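Local coordinates for pseudopodium-enriched atypical kinase 1 (Homo sapiens, PDB 6BHC), which is a dimerising pseudokinase that probably acts as a signalling scaffold rather than by transferring phosphate, at residues L184-S189 and P235-V240; E152-T157 and N208-H213; H123-V128 and Q142-V147; V88-S93 and R131-E136. The protein carries 1 engineered substitution. All coordinates share one frame; numbering follows the deposited sequence.

Overall arrangement
The four contacts run from the core of the C-lobe to the outer edge of the N-lobe of a protein kinase fold. Interactions 1 and 2, with centres 10 Å apart, share one small sheet: strand 209-212 bonds to strand 237-240 through I239 N to L210 O (2.8 Å) and V212 N to R237 O (2.9 Å). Interactions 3 and 4, with centres 9 Å apart, meet in the N-lobe sheet through strands 143-150 and 85-91, where C91 N lies 3.1 Å from V146 O. Interaction 2 sits at the lobe connector, beside the cleft that holds nucleotide in active kinases; its centre is 17 Å from that of interaction 4 in the N-lobe, with nearest atoms about 6 Å apart.

Interaction 1 of 4, residues L184-S189 and P235-V240; sequences LLQLCS and PTRLIV
Q186 grips the backbone on either side of R237, where strand 237-240 begins, with both ends of its amide. NE2 donates to T236 O at 2.9 Å, and that oxygen lies almost exactly in the amide plane. OE1 accepts from L238 N at 3.0 Å, a straight bond at hydrogen (168°), although the donor sits well above the plane of the side-chain carbonyl. The glutamine reaches so far because CG stands opposite its own carbonyl carbon and the chain runs straight on (chi2 -179°). One donor and one acceptor on the backbone fix which end of the amide is which. At the next residue, L187 supplies the apolar half: its CD1 meets V240 CG2 at 3.8 Å, the two side chains crossing near a right angle, while L238 CD2 settles against L187 N at 4.0 Å. Farther out, N116 ND2 bonds to L238 O and weakly to Q186 OE1. The two bonded groups flank R237, which with T236 faces V212 in a classic beta bulge. Behind the helix, L350 and I286 pack on L184. This is the C-lobe core of a protein kinase, with helix 173-194 backing strands 209-212 and 237-240, which follow the catalytic-loop region.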
loop_
_atom_site.group_PDB
_atom_site.type_symbol
_atom_site.label_atom_id
_atom_site.label_comp_id
_atom_site.label_asym_id
_atom_site.label_seq_id
_atom_site.Cartn_x
_atom_site.Cartn_y
_atom_site.Cartn_z
ATOM N N LEU A 184 26.208 4.593 7.039
ATOM C CA LEU A 184 26.456 5.026 8.410
ATOM C C LEU A 184 25.210 4.889 9.271
ATOM O O LEU A 184 25.313 4.594 10.469
ATOM C CB LEU A 184 26.957 6.472 8.421
ATOM C CG LEU A 184 28.366 6.722 7.874
ATOM C CD1 LEU A 184 28.658 8.215 7.797
ATOM C CD2 LEU A 184 29.409 6.014 8.727
ATOM N N LEU A 185 24.030 5.098 8.684
ATOM C CA LEU A 185 22.786 4.933 9.431
ATOM C C LEU A 185 22.594 3.485 9.867
ATOM O O LEU A 185 22.161 3.221 10.994
ATOM C CB LEU A 185 21.604 5.401 8.584
ATOM C CG LEU A 185 20.234 5.367 9.259
ATOM C CD1 LEU A 185 20.247 6.242 10.494
ATOM C CD2 LEU A 185 19.146 5.813 8.296
ATOM N N GLN A 186 22.906 2.532 8.985
ATOM C CA GLN A 186 22.805 1.125 9.359
ATOM C C GLN A 186 23.838 0.761 10.419
ATOM O O GLN A 186 23.559 -0.051 11.309
ATOM C CB GLN A 186 22.971 0.239 8.127
ATOM C CG GLN A 186 21.926 0.468 7.052
ATOM C CD GLN A 186 22.120 -0.444 5.861
ATOM O OE1 GLN A 186 22.003 -1.664 5.970
ATOM N NE2 GLN A 186 22.430 0.145 4.714
ATOM N N LEU A 187 25.035 1.347 10.338
ATOM C CA LEU A 187 26.054 1.099 11.352
ATOM C C LEU A 187 25.583 1.570 12.721
ATOM O O LEU A 187 25.730 0.857 13.721
ATOM C CB LEU A 187 27.362 1.791 10.966
ATOM C CG LEU A 187 28.483 1.726 12.008
ATOM C CD1 LEU A 187 28.879 0.284 12.293
ATOM C CD2 LEU A 187 29.691 2.538 11.560
ATOM N N CYS A 188 25.011 2.776 12.785
ATOM C CA CYS A 188 24.510 3.284 14.057
ATOM C C CYS A 188 23.408 2.392 14.612
ATOM O O CYS A 188 23.316 2.194 15.829
ATOM C CB CYS A 188 24.017 4.722 13.888
ATOM S SG CYS A 188 25.339 5.892 13.485
ATOM N N SER A 189 22.570 1.835 13.734
ATOM C CA SER A 189 21.519 0.930 14.187
ATOM C C SER A 189 22.111 -0.305 14.855
ATOM O O SER A 189 21.661 -0.719 15.930
ATOM C CB SER A 189 20.626 0.533 13.011
ATOM O OG SER A 189 19.970 1.665 12.466
ATOM N N PRO A 235 24.345 -4.717 -3.421
ATOM C CA PRO A 235 24.749 -4.967 -2.033
ATOM C C PRO A 235 24.725 -3.699 -1.186
ATOM O O PRO A 235 25.733 -3.000 -1.085
ATOM C CB PRO A 235 26.174 -5.508 -2.175
ATOM C CG PRO A 235 26.669 -4.919 -3.450
ATOM C CD PRO A 235 25.475 -4.845 -4.358
ATOM N N THR A 236 23.574 -3.409 -0.582
ATOM C CA THR A 236 23.396 -2.201 0.207
ATOM C C THR A 236 23.068 -2.473 1.668
ATOM O O THR A 236 22.908 -1.518 2.437
ATOM C CB THR A 236 22.296 -1.324 -0.407
ATOM O OG1 THR A 236 21.118 -2.112 -0.614
ATOM C CG2 THR A 236 22.755 -0.750 -1.738
ATOM N N ARG A 237 22.961 -3.735 2.076
ATOM C CA ARG A 237 22.725 -4.082 3.471
ATOM C C ARG A 237 24.065 -4.207 4.187
ATOM O O ARG A 237 24.873 -5.081 3.853
ATOM C CB ARG A 237 21.930 -5.382 3.584
ATOM C CG ARG A 237 21.840 -5.929 5.002
ATOM C CD ARG A 237 21.067 -7.236 5.040
ATOM N NE ARG A 237 21.047 -7.822 6.377
ATOM C CZ ARG A 237 20.435 -8.961 6.678
ATOM N NH1 ARG A 237 19.789 -9.637 5.738
ATOM N NH2 ARG A 237 20.467 -9.425 7.921
ATOM N N LEU A 238 24.298 -3.337 5.166
ATOM C CA LEU A 238 25.542 -3.339 5.922
ATOM C C LEU A 238 25.442 -4.308 7.091
ATOM O O LEU A 238 24.404 -4.397 7.754
ATOM C CB LEU A 238 25.873 -1.931 6.425
ATOM C CG LEU A 238 27.175 -1.735 7.213
ATOM C CD1 LEU A 238 27.836 -0.410 6.853
ATOM C CD2 LEU A 238 26.924 -1.803 8.714
ATOM N N ILE A 239 26.530 -5.030 7.344
ATOM C CA ILE A 239 26.579 -6.040 8.393
ATOM C C ILE A 239 27.874 -5.857 9.174
ATOM O O ILE A 239 28.968 -5.931 8.598
ATOM C CB ILE A 239 26.476 -7.463 7.820
ATOM C CG1 ILE A 239 25.039 -7.743 7.364
ATOM C CG2 ILE A 239 26.926 -8.485 8.840
ATOM C CD1 ILE A 239 24.804 -9.160 6.888
ATOM N N VAL A 240 27.750 -5.609 10.476
ATOM C CA VAL A 240 28.911 -5.455 11.346
ATOM C C VAL A 240 29.428 -6.835 11.725
ATOM O O VAL A 240 28.659 -7.704 12.151
ATOM C CB VAL A 240 28.553 -4.637 12.597
ATOM C CG1 VAL A 240 29.797 -4.376 13.435
ATOM C CG2 VAL A 240 27.878 -3.330 12.210
#

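Interaction 2 of 4, residues E152-T157 and N208-H213; sequences EVPCLT and NLLLVH
P154 and T157 flank L210, and the contact is built round that fit. In kinase terms, the hinge between the lobes, 152-157, crosses strand 209-212 and comes to pair with it antiparallel only toward T157. Two backbone bonds hold the chains together, C155 N to L211 O at 3.1 Å and L211 N to L156 O at 2.9 Å. L210 stands out as a forked bump: P154 CB rests on its CB at 4.1 Å and also nears CD1, whereas CD2 of the other branch touches T157 CG2 at 3.7 Å. With CG opposite the carbonyl carbon (chi1 -46°), the fork opens between these two neighbours. By sequence L210 corresponds to the residue that lies under adenine in active kinases; Y73 touches both it and P154, consistent with the unusual cleft reported for this protein. L211 points to the other side, where L156 CD2 lies against its CB at 3.9 Å and L211 CD1 nears T157 O. The next bump is V212, whose CG1 pushes into the bend at V153 and P154, 3.3 Å from V153 O and also close to P154 CA. T157 doubles as the N-cap of helix 158-163, and D160 returns a bond to its backbone N. At the far end C155 SG approaches the H213 ring obliquely. Next to it a single water joins the chains, donating to V153 O at 2.6 Å and accepting from H213 N.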
loop_
_atom_site.group_PDB
_atom_site.type_symbol
_atom_site.label_atom_id
_atom_site.label_comp_id
_atom_site.label_asym_id
_atom_site.label_seq_id
_atom_site.Cartn_x
_atom_site.Cartn_y
_atom_site.Cartn_z
ATOM N N GLU A 152 23.891 -15.096 5.216
ATOM C CA GLU A 152 23.985 -13.807 4.531
ATOM C C GLU A 152 25.343 -13.747 3.844
ATOM O O GLU A 152 26.372 -13.533 4.491
ATOM C CB GLU A 152 23.800 -12.651 5.510
ATOM C CG GLU A 152 22.405 -12.554 6.122
ATOM C CD GLU A 152 22.169 -13.570 7.224
ATOM O OE1 GLU A 152 23.157 -14.021 7.843
ATOM O OE2 GLU A 152 20.995 -13.920 7.470
ATOM N N VAL A 153 25.349 -13.939 2.529
ATOM C CA VAL A 153 26.587 -14.033 1.761
ATOM C C VAL A 153 27.154 -12.642 1.510
ATOM O O VAL A 153 26.489 -11.806 0.881
ATOM C CB VAL A 153 26.360 -14.775 0.435
ATOM C CG1 VAL A 153 27.623 -14.741 -0.408
ATOM C CG2 VAL A 153 25.929 -16.208 0.700
ATOM N N PRO A 154 28.366 -12.347 1.974
ATOM C CA PRO A 154 28.972 -11.046 1.676
ATOM C C PRO A 154 29.577 -11.017 0.282
ATOM O O PRO A 154 30.234 -11.964 -0.157
ATOM C CB PRO A 154 30.054 -10.908 2.754
ATOM C CG PRO A 154 30.446 -12.311 3.049
ATOM C CD PRO A 154 29.198 -13.147 2.891
ATOM N N CYS A 155 29.341 -9.907 -0.417
ATOM C CA CYS A 155 29.893 -9.698 -1.749
ATOM C C CYS A 155 31.142 -8.832 -1.741
ATOM O O CYS A 155 31.960 -8.945 -2.660
ATOM C CB CYS A 155 28.841 -9.059 -2.662
ATOM S SG CYS A 155 27.257 -9.922 -2.669
ATOM N N LEU A 156 31.302 -7.987 -0.726
ATOM C CA LEU A 156 32.449 -7.099 -0.581
ATOM C C LEU A 156 32.340 -6.428 0.783
ATOM O O LEU A 156 31.334 -6.568 1.485
ATOM C CB LEU A 156 32.514 -6.054 -1.701
ATOM C CG LEU A 156 31.485 -4.919 -1.694
ATOM C CD1 LEU A 156 31.982 -3.757 -2.539
ATOM C CD2 LEU A 156 30.126 -5.389 -2.193
ATOM N N THR A 157 33.390 -5.706 1.154
ATOM C CA THR A 157 33.388 -4.897 2.363
ATOM C C THR A 157 33.187 -3.430 2.006
ATOM O O THR A 157 33.257 -3.030 0.842
ATOM C CB THR A 157 34.691 -5.067 3.146
ATOM O OG1 THR A 157 35.795 -4.674 2.322
ATOM C CG2 THR A 157 34.875 -6.509 3.589
ATOM N N ASN A 208 35.908 -4.529 8.269
ATOM C CA ASN A 208 35.072 -5.336 9.146
ATOM C C ASN A 208 33.584 -5.128 8.894
ATOM O O ASN A 208 32.762 -5.798 9.525
ATOM C CB ASN A 208 35.397 -5.034 10.614
ATOM C CG ASN A 208 36.794 -5.480 11.006
ATOM O OD1 ASN A 208 37.302 -6.481 10.501
ATOM N ND2 ASN A 208 37.423 -4.737 11.910
ATOM N N LEU A 209 33.223 -4.222 7.990
ATOM C CA LEU A 209 31.833 -3.972 7.633
ATOM C C LEU A 209 31.554 -4.613 6.279
ATOM O O LEU A 209 32.188 -4.260 5.279
ATOM C CB LEU A 209 31.543 -2.473 7.596
ATOM C CG LEU A 209 31.940 -1.681 8.846
ATOM C CD1 LEU A 209 31.660 -0.197 8.659
ATOM C CD2 LEU A 209 31.222 -2.214 10.075
ATOM N N LEU A 210 30.607 -5.544 6.251
ATOM C CA LEU A 210 30.290 -6.314 5.059
ATOM C C LEU A 210 29.047 -5.762 4.374
ATOM O O LEU A 210 28.146 -5.221 5.021
ATOM C CB LEU A 210 30.072 -7.787 5.412
ATOM C CG LEU A 210 31.111 -8.413 6.345
ATOM C CD1 LEU A 210 30.705 -9.826 6.739
ATOM C CD2 LEU A 210 32.482 -8.407 5.692
ATOM N N LEU A 211 29.003 -5.916 3.052
ATOM C CA LEU A 211 27.871 -5.492 2.235
ATOM C C LEU A 211 27.248 -6.717 1.582
ATOM O O LEU A 211 27.922 -7.438 0.838
ATOM C CB LEU A 211 28.310 -4.480 1.175
ATOM C CG LEU A 211 28.785 -3.135 1.716
ATOM C CD1 LEU A 211 29.316 -2.260 0.592
ATOM C CD2 LEU A 211 27.651 -2.441 2.451
ATOM N N VAL A 212 25.964 -6.948 1.858
ATOM C CA VAL A 212 25.233 -8.089 1.327
ATOM C C VAL A 212 23.958 -7.587 0.658
ATOM O O VAL A 212 23.592 -6.416 0.762
ATOM C CB VAL A 212 24.894 -9.130 2.415
ATOM C CG1 VAL A 212 26.133 -9.493 3.217
ATOM C CG2 VAL A 212 23.808 -8.601 3.325
ATOM N N HIS A 213 23.282 -8.497 -0.035
ATOM C CA HIS A 213 22.027 -8.184 -0.701
ATOM C C HIS A 213 20.846 -8.410 0.238
ATOM O O HIS A 213 20.982 -8.945 1.341
ATOM C CB HIS A 213 21.863 -9.025 -1.967
ATOM C CG HIS A 213 22.724 -8.579 -3.106
ATOM N ND1 HIS A 213 23.920 -9.190 -3.419
ATOM C CD2 HIS A 213 22.568 -7.579 -4.005
ATOM C CE1 HIS A 213 24.460 -8.587 -4.462
ATOM N NE2 HIS A 213 23.660 -7.606 -4.837
HETATM O O HOH W 1 24.205 -11.357 -0.258
#

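Interaction 3 of 4, residues H123-V128 and Q142-V147; sequences HFLAEV and QRSHVV
Strands 123-128 and 143-147 form an antiparallel pair at the outer side of the N-lobe sheet, the fourth and fifth strands in usual kinase order. Two hydrogen-bonded pairs set the register. F124 bonds to V147 in both directions, F124 N to V147 O and V147 N to F124 O (2.7 Å), and A126 bonds to H145 likewise. Between them L125 faces V146 in a non-hydrogen-bonded pair, with L125 CA directed at H145 O. The buried side turns on V147. F124 turns CG in between its own backbone N and carbonyl carbon (chi1 58°), which lays the ring beside V147 so that CB of the valine stands over one face, 4.2 Å from the ring centroid, while V147 CG1 meets F124 CZ at 3.7 Å. The second branch, CG2, is met by A126 CB at 4.0 Å and by V128 CG2 at 4.2 Å, so each methyl of the valine has its own set of partners. Putting an alanine at F124 would probably strip V147 of its aromatic cover on one flank and leave F49, whose ring meets the phenylalanine, without its mate. The other side of the ribbon is more exposed: L125 CD2 packs on V146 CG2 at 3.7 Å, and farther on E127 CB lies against Q142 CG. Strand 143-150 is bounded on its other edge by strand 85-91, where V146 bonds to C91; from the buried side V88 packs on V147, I90 on V128, and W54 on A126.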
loop_
_atom_site.group_PDB
_atom_site.type_symbol
_atom_site.label_atom_id
_atom_site.label_comp_id
_atom_site.label_asym_id
_atom_site.label_seq_id
_atom_site.Cartn_x
_atom_site.Cartn_y
_atom_site.Cartn_z
ATOM N N HIS A 123 29.462 -23.586 13.379
ATOM C CA HIS A 123 30.903 -23.444 13.233
ATOM C C HIS A 123 31.561 -24.762 13.614
ATOM O O HIS A 123 30.990 -25.570 14.350
ATOM C CB HIS A 123 31.446 -22.299 14.093
ATOM C CG HIS A 123 31.063 -22.396 15.535
ATOM N ND1 HIS A 123 31.692 -23.249 16.417
ATOM C CD2 HIS A 123 30.109 -21.754 16.250
ATOM C CE1 HIS A 123 31.145 -23.123 17.614
ATOM N NE2 HIS A 123 30.182 -22.222 17.539
ATOM N N PHE A 124 32.773 -24.965 13.104
ATOM C CA PHE A 124 33.517 -26.195 13.355
ATOM C C PHE A 124 34.969 -25.980 12.954
ATOM O O PHE A 124 35.312 -25.003 12.281
ATOM C CB PHE A 124 32.914 -27.383 12.595
ATOM C CG PHE A 124 32.846 -27.183 11.105
ATOM C CD1 PHE A 124 31.750 -26.568 10.525
ATOM C CD2 PHE A 124 33.876 -27.617 10.286
ATOM C CE1 PHE A 124 31.685 -26.383 9.155
ATOM C CE2 PHE A 124 33.818 -27.437 8.916
ATOM C CZ PHE A 124 32.720 -26.819 8.350
ATOM N N LEU A 125 35.821 -26.908 13.383
ATOM C CA LEU A 125 37.215 -26.941 12.971
ATOM C C LEU A 125 37.365 -27.800 11.723
ATOM O O LEU A 125 36.634 -28.774 11.526
ATOM C CB LEU A 125 38.101 -27.497 14.088
ATOM C CG LEU A 125 38.123 -26.741 15.416
ATOM C CD1 LEU A 125 38.945 -27.500 16.446
ATOM C CD2 LEU A 125 38.668 -25.335 15.221
ATOM N N ALA A 126 38.326 -27.434 10.879
ATOM C CA ALA A 126 38.533 -28.162 9.636
ATOM C C ALA A 126 39.926 -27.876 9.101
ATOM O O ALA A 126 40.461 -26.778 9.278
ATOM C CB ALA A 126 37.481 -27.790 8.585
ATOM N N GLU A 127 40.503 -28.877 8.439
ATOM C CA GLU A 127 41.772 -28.717 7.739
ATOM C C GLU A 127 41.500 -28.076 6.384
ATOM O O GLU A 127 40.856 -28.679 5.520
ATOM C CB GLU A 127 42.474 -30.063 7.582
ATOM C CG GLU A 127 42.905 -30.700 8.892
ATOM C CD GLU A 127 43.575 -32.046 8.695
ATOM O OE1 GLU A 127 43.481 -32.601 7.580
ATOM O OE2 GLU A 127 44.200 -32.547 9.651
ATOM N N VAL A 128 41.982 -26.853 6.197
ATOM C CA VAL A 128 41.707 -26.082 4.988
ATOM C C VAL A 128 42.974 -26.021 4.142
ATOM O O VAL A 128 44.066 -25.795 4.687
ATOM C CB VAL A 128 41.198 -24.672 5.334
ATOM C CG1 VAL A 128 40.782 -23.919 4.079
ATOM C CG2 VAL A 128 40.043 -24.752 6.317
ATOM N N GLN A 142 49.231 -28.248 5.490
ATOM C CA GLN A 142 47.823 -28.080 5.821
ATOM C C GLN A 142 47.642 -27.875 7.319
ATOM O O GLN A 142 48.277 -28.546 8.137
ATOM C CB GLN A 142 47.021 -29.291 5.350
ATOM C CG GLN A 142 45.521 -29.063 5.317
ATOM C CD GLN A 142 44.857 -29.767 4.151
ATOM O OE1 GLN A 142 43.742 -29.426 3.759
ATOM N NE2 GLN A 142 45.544 -30.753 3.587
ATOM N N ARG A 143 46.769 -26.936 7.678
ATOM C CA ARG A 143 46.536 -26.576 9.067
ATOM C C ARG A 143 45.040 -26.524 9.349
ATOM O O ARG A 143 44.213 -26.447 8.437
ATOM C CB ARG A 143 47.182 -25.229 9.416
ATOM C CG ARG A 143 48.690 -25.221 9.256
ATOM C CD ARG A 143 49.356 -24.372 10.321
ATOM N NE ARG A 143 50.734 -24.796 10.554
ATOM C CZ ARG A 143 51.517 -24.305 11.508
ATOM N NH1 ARG A 143 51.062 -23.366 12.325
ATOM N NH2 ARG A 143 52.756 -24.756 11.646
ATOM N N SER A 144 44.705 -26.565 10.636
ATOM C CA SER A 144 43.320 -26.533 11.078
ATOM C C SER A 144 42.895 -25.103 11.376
ATOM O O SER A 144 43.632 -24.341 12.008
ATOM C CB SER A 144 43.131 -27.406 12.321
ATOM O OG SER A 144 41.785 -27.376 12.762
ATOM N N HIS A 145 41.699 -24.743 10.914
ATOM C CA HIS A 145 41.163 -23.404 11.091
ATOM C C HIS A 145 39.719 -23.486 11.562
ATOM O O HIS A 145 39.037 -24.498 11.378
ATOM C CB HIS A 145 41.240 -22.588 9.791
ATOM C CG HIS A 145 42.637 -22.263 9.362
ATOM N ND1 HIS A 145 43.202 -21.021 9.550
ATOM C CD2 HIS A 145 43.582 -23.020 8.757
ATOM C CE1 HIS A 145 44.437 -21.025 9.079
ATOM N NE2 HIS A 145 44.692 -22.227 8.593
ATOM N N VAL A 146 39.260 -22.399 12.174
ATOM C CA VAL A 146 37.866 -22.277 12.583
ATOM C C VAL A 146 37.043 -21.869 11.368
ATOM O O VAL A 146 37.305 -20.832 10.749
ATOM C CB VAL A 146 37.706 -21.263 13.725
ATOM C CG1 VAL A 146 36.237 -21.113 14.097
ATOM C CG2 VAL A 146 38.527 -21.688 14.931
ATOM N N VAL A 147 36.051 -22.683 11.023
ATOM C CA VAL A 147 35.181 -22.436 9.880
ATOM C C VAL A 147 33.797 -22.082 10.399
ATOM O O VAL A 147 33.214 -22.832 11.189
ATOM C CB VAL A 147 35.123 -23.653 8.941
ATOM C CG1 VAL A 147 34.127 -23.408 7.820
ATOM C CG2 VAL A 147 36.506 -23.955 8.380
#

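Interaction 4 of 4, residues V88-S93 and R131-E136; sequences VKICKS and RLLPWE
I90 and L133 are the nearest CA pair, 8.2 Å apart, and no hydrogen bond joins the end of strand 85-91 to the irregular 131-136 loop. Side chains must therefore bridge the gap between the third strand of the kinase N-lobe and the connection that leads from strand 123-128 to strand 143-150. A type I turn from L133 to E136, closed by a weak bond from E136 N to L133 O, puts W135 at its third position. The indole takes chi1 63°, between its own backbone N and carbonyl carbon, which folds it back over L133. One face receives L133 CB, 4.0 Å above the plane and over its centre. The opposite face receives the aliphatic stem of K92, with CG 3.7 Å from the centroid of the six-membered ring, a CH-pi contact, and CE farther along at 3.9 Å from CZ3. The lysine's extended chain then carries NZ on to a weak bond with G69 O. L133 also reaches inward, its CD2 meeting I90 CG2 at 3.7 Å. An alanine in place of W135 would probably leave the K92 stem without a surface to lie on and open a gap between K92 and L133 CB. The rim of the indole has its own polar neighbour: I90 O lies in the ring plane at its edge, 3.8 Å from W135 CH2.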
loop_
_atom_site.group_PDB
_atom_site.type_symbol
_atom_site.label_atom_id
_atom_site.label_comp_id
_atom_site.label_asym_id
_atom_site.label_seq_id
_atom_site.Cartn_x
_atom_site.Cartn_y
_atom_site.Cartn_z
ATOM N N VAL A 88 30.988 -19.760 3.451
ATOM C CA VAL A 88 31.959 -20.390 4.337
ATOM C C VAL A 88 32.935 -19.319 4.802
ATOM O O VAL A 88 33.634 -18.705 3.986
ATOM C CB VAL A 88 32.691 -21.545 3.639
ATOM C CG1 VAL A 88 33.873 -21.998 4.471
ATOM C CG2 VAL A 88 31.734 -22.701 3.391
ATOM N N LYS A 89 32.981 -19.089 6.111
ATOM C CA LYS A 89 33.844 -18.077 6.708
ATOM C C LYS A 89 35.026 -18.777 7.368
ATOM O O LYS A 89 34.859 -19.475 8.374
ATOM C CB LYS A 89 33.061 -17.233 7.713
ATOM C CG LYS A 89 33.868 -16.139 8.382
ATOM C CD LYS A 89 33.050 -15.400 9.433
ATOM C CE LYS A 89 33.877 -14.319 10.113
ATOM N NZ LYS A 89 33.085 -13.549 11.114
ATOM N N ILE A 90 36.215 -18.594 6.803
ATOM C CA ILE A 90 37.436 -19.225 7.293
ATOM C C ILE A 90 38.229 -18.169 8.053
ATOM O O ILE A 90 38.842 -17.283 7.448
ATOM C CB ILE A 90 38.262 -19.828 6.149
ATOM C CG1 ILE A 90 37.379 -20.684 5.241
ATOM C CG2 ILE A 90 39.408 -20.661 6.706
ATOM C CD1 ILE A 90 38.110 -21.244 4.037
ATOM N N CYS A 91 38.238 -18.270 9.378
ATOM C CA CYS A 91 38.809 -17.239 10.228
ATOM C C CYS A 91 40.336 -17.303 10.226
ATOM O O CYS A 91 40.945 -18.332 9.921
ATOM C CB CYS A 91 38.266 -17.373 11.651
ATOM S SG CYS A 91 36.459 -17.308 11.734
ATOM N N LYS A 92 40.956 -16.175 10.576
ATOM C CA LYS A 92 42.409 -16.077 10.508
ATOM C C LYS A 92 43.089 -16.649 11.747
ATOM O O LYS A 92 44.245 -17.079 11.671
ATOM C CB LYS A 92 42.827 -14.622 10.302
ATOM C CG LYS A 92 42.340 -14.018 8.990
ATOM C CD LYS A 92 42.778 -12.570 8.844
ATOM C CE LYS A 92 42.318 -11.982 7.515
ATOM N NZ LYS A 92 42.716 -10.549 7.377
ATOM N N SER A 93 42.402 -16.666 12.882
ATOM C CA SER A 93 42.985 -17.174 14.122
ATOM C C SER A 93 41.932 -17.847 14.998
ATOM O O SER A 93 42.244 -18.728 15.796
ATOM C CB SER A 93 43.666 -16.041 14.894
ATOM O OG SER A 93 44.759 -15.511 14.163
ATOM N N ARG A 131 45.978 -23.032 -0.321
ATOM C CA ARG A 131 45.699 -22.274 -1.533
ATOM C C ARG A 131 44.466 -21.389 -1.391
ATOM O O ARG A 131 44.336 -20.403 -2.124
ATOM C CB ARG A 131 45.530 -23.224 -2.716
ATOM C CG ARG A 131 44.456 -24.277 -2.510
ATOM C CD ARG A 131 44.325 -25.178 -3.727
ATOM N NE ARG A 131 43.298 -26.198 -3.537
ATOM C CZ ARG A 131 42.006 -26.012 -3.786
ATOM N NH1 ARG A 131 41.578 -24.840 -4.238
ATOM N NH2 ARG A 131 41.140 -26.995 -3.583
ATOM N N LEU A 132 43.563 -21.714 -0.463
ATOM C CA LEU A 132 42.386 -20.885 -0.238
ATOM C C LEU A 132 42.701 -19.671 0.625
ATOM O O LEU A 132 42.041 -18.634 0.495
ATOM C CB LEU A 132 41.276 -21.714 0.412
ATOM C CG LEU A 132 40.735 -22.894 -0.397
ATOM C CD1 LEU A 132 39.758 -23.703 0.445
ATOM C CD2 LEU A 132 40.076 -22.391 -1.672
ATOM N N LEU A 133 43.700 -19.777 1.496
ATOM C CA LEU A 133 44.036 -18.701 2.416
ATOM C C LEU A 133 45.077 -17.788 1.786
ATOM O O LEU A 133 46.158 -18.265 1.413
ATOM C CB LEU A 133 44.565 -19.261 3.722
ATOM C CG LEU A 133 43.660 -20.295 4.387
ATOM C CD1 LEU A 133 44.322 -20.853 5.629
ATOM C CD2 LEU A 133 42.311 -19.680 4.719
ATOM N N PRO A 134 44.803 -16.490 1.644
ATOM C CA PRO A 134 45.816 -15.597 1.062
ATOM C C PRO A 134 47.026 -15.399 1.955
ATOM O O PRO A 134 48.118 -15.129 1.440
ATOM C CB PRO A 134 45.049 -14.281 0.854
ATOM C CG PRO A 134 43.598 -14.653 0.924
ATOM C CD PRO A 134 43.520 -15.807 1.869
ATOM N N TRP A 135 46.874 -15.528 3.271
ATOM C CA TRP A 135 47.963 -15.289 4.209
ATOM C C TRP A 135 48.814 -16.527 4.466
ATOM O O TRP A 135 49.600 -16.537 5.418
ATOM C CB TRP A 135 47.411 -14.755 5.537
ATOM C CG TRP A 135 46.507 -15.718 6.249
ATOM C CD1 TRP A 135 46.877 -16.706 7.115
ATOM C CD2 TRP A 135 45.078 -15.781 6.158
ATOM N NE1 TRP A 135 45.770 -17.381 7.566
ATOM C CE2 TRP A 135 44.652 -16.833 6.993
ATOM C CE3 TRP A 135 44.118 -15.051 5.450
ATOM C CZ2 TRP A 135 43.308 -17.172 7.140
ATOM C CZ3 TRP A 135 42.785 -15.390 5.597
ATOM C CH2 TRP A 135 42.392 -16.441 6.434
ATOM N N GLU A 136 48.679 -17.565 3.641
ATOM C CA GLU A 136 49.460 -18.786 3.805
ATOM C C GLU A 136 50.191 -19.135 2.513
ATOM O O GLU A 136 50.209 -18.337 1.570
ATOM C CB GLU A 136 48.558 -19.946 4.238
ATOM C CG GLU A 136 47.995 -19.829 5.649
ATOM C CD GLU A 136 48.741 -20.694 6.649
ATOM O OE1 GLU A 136 49.928 -20.411 6.916
ATOM O OE2 GLU A 136 48.142 -21.665 7.159
#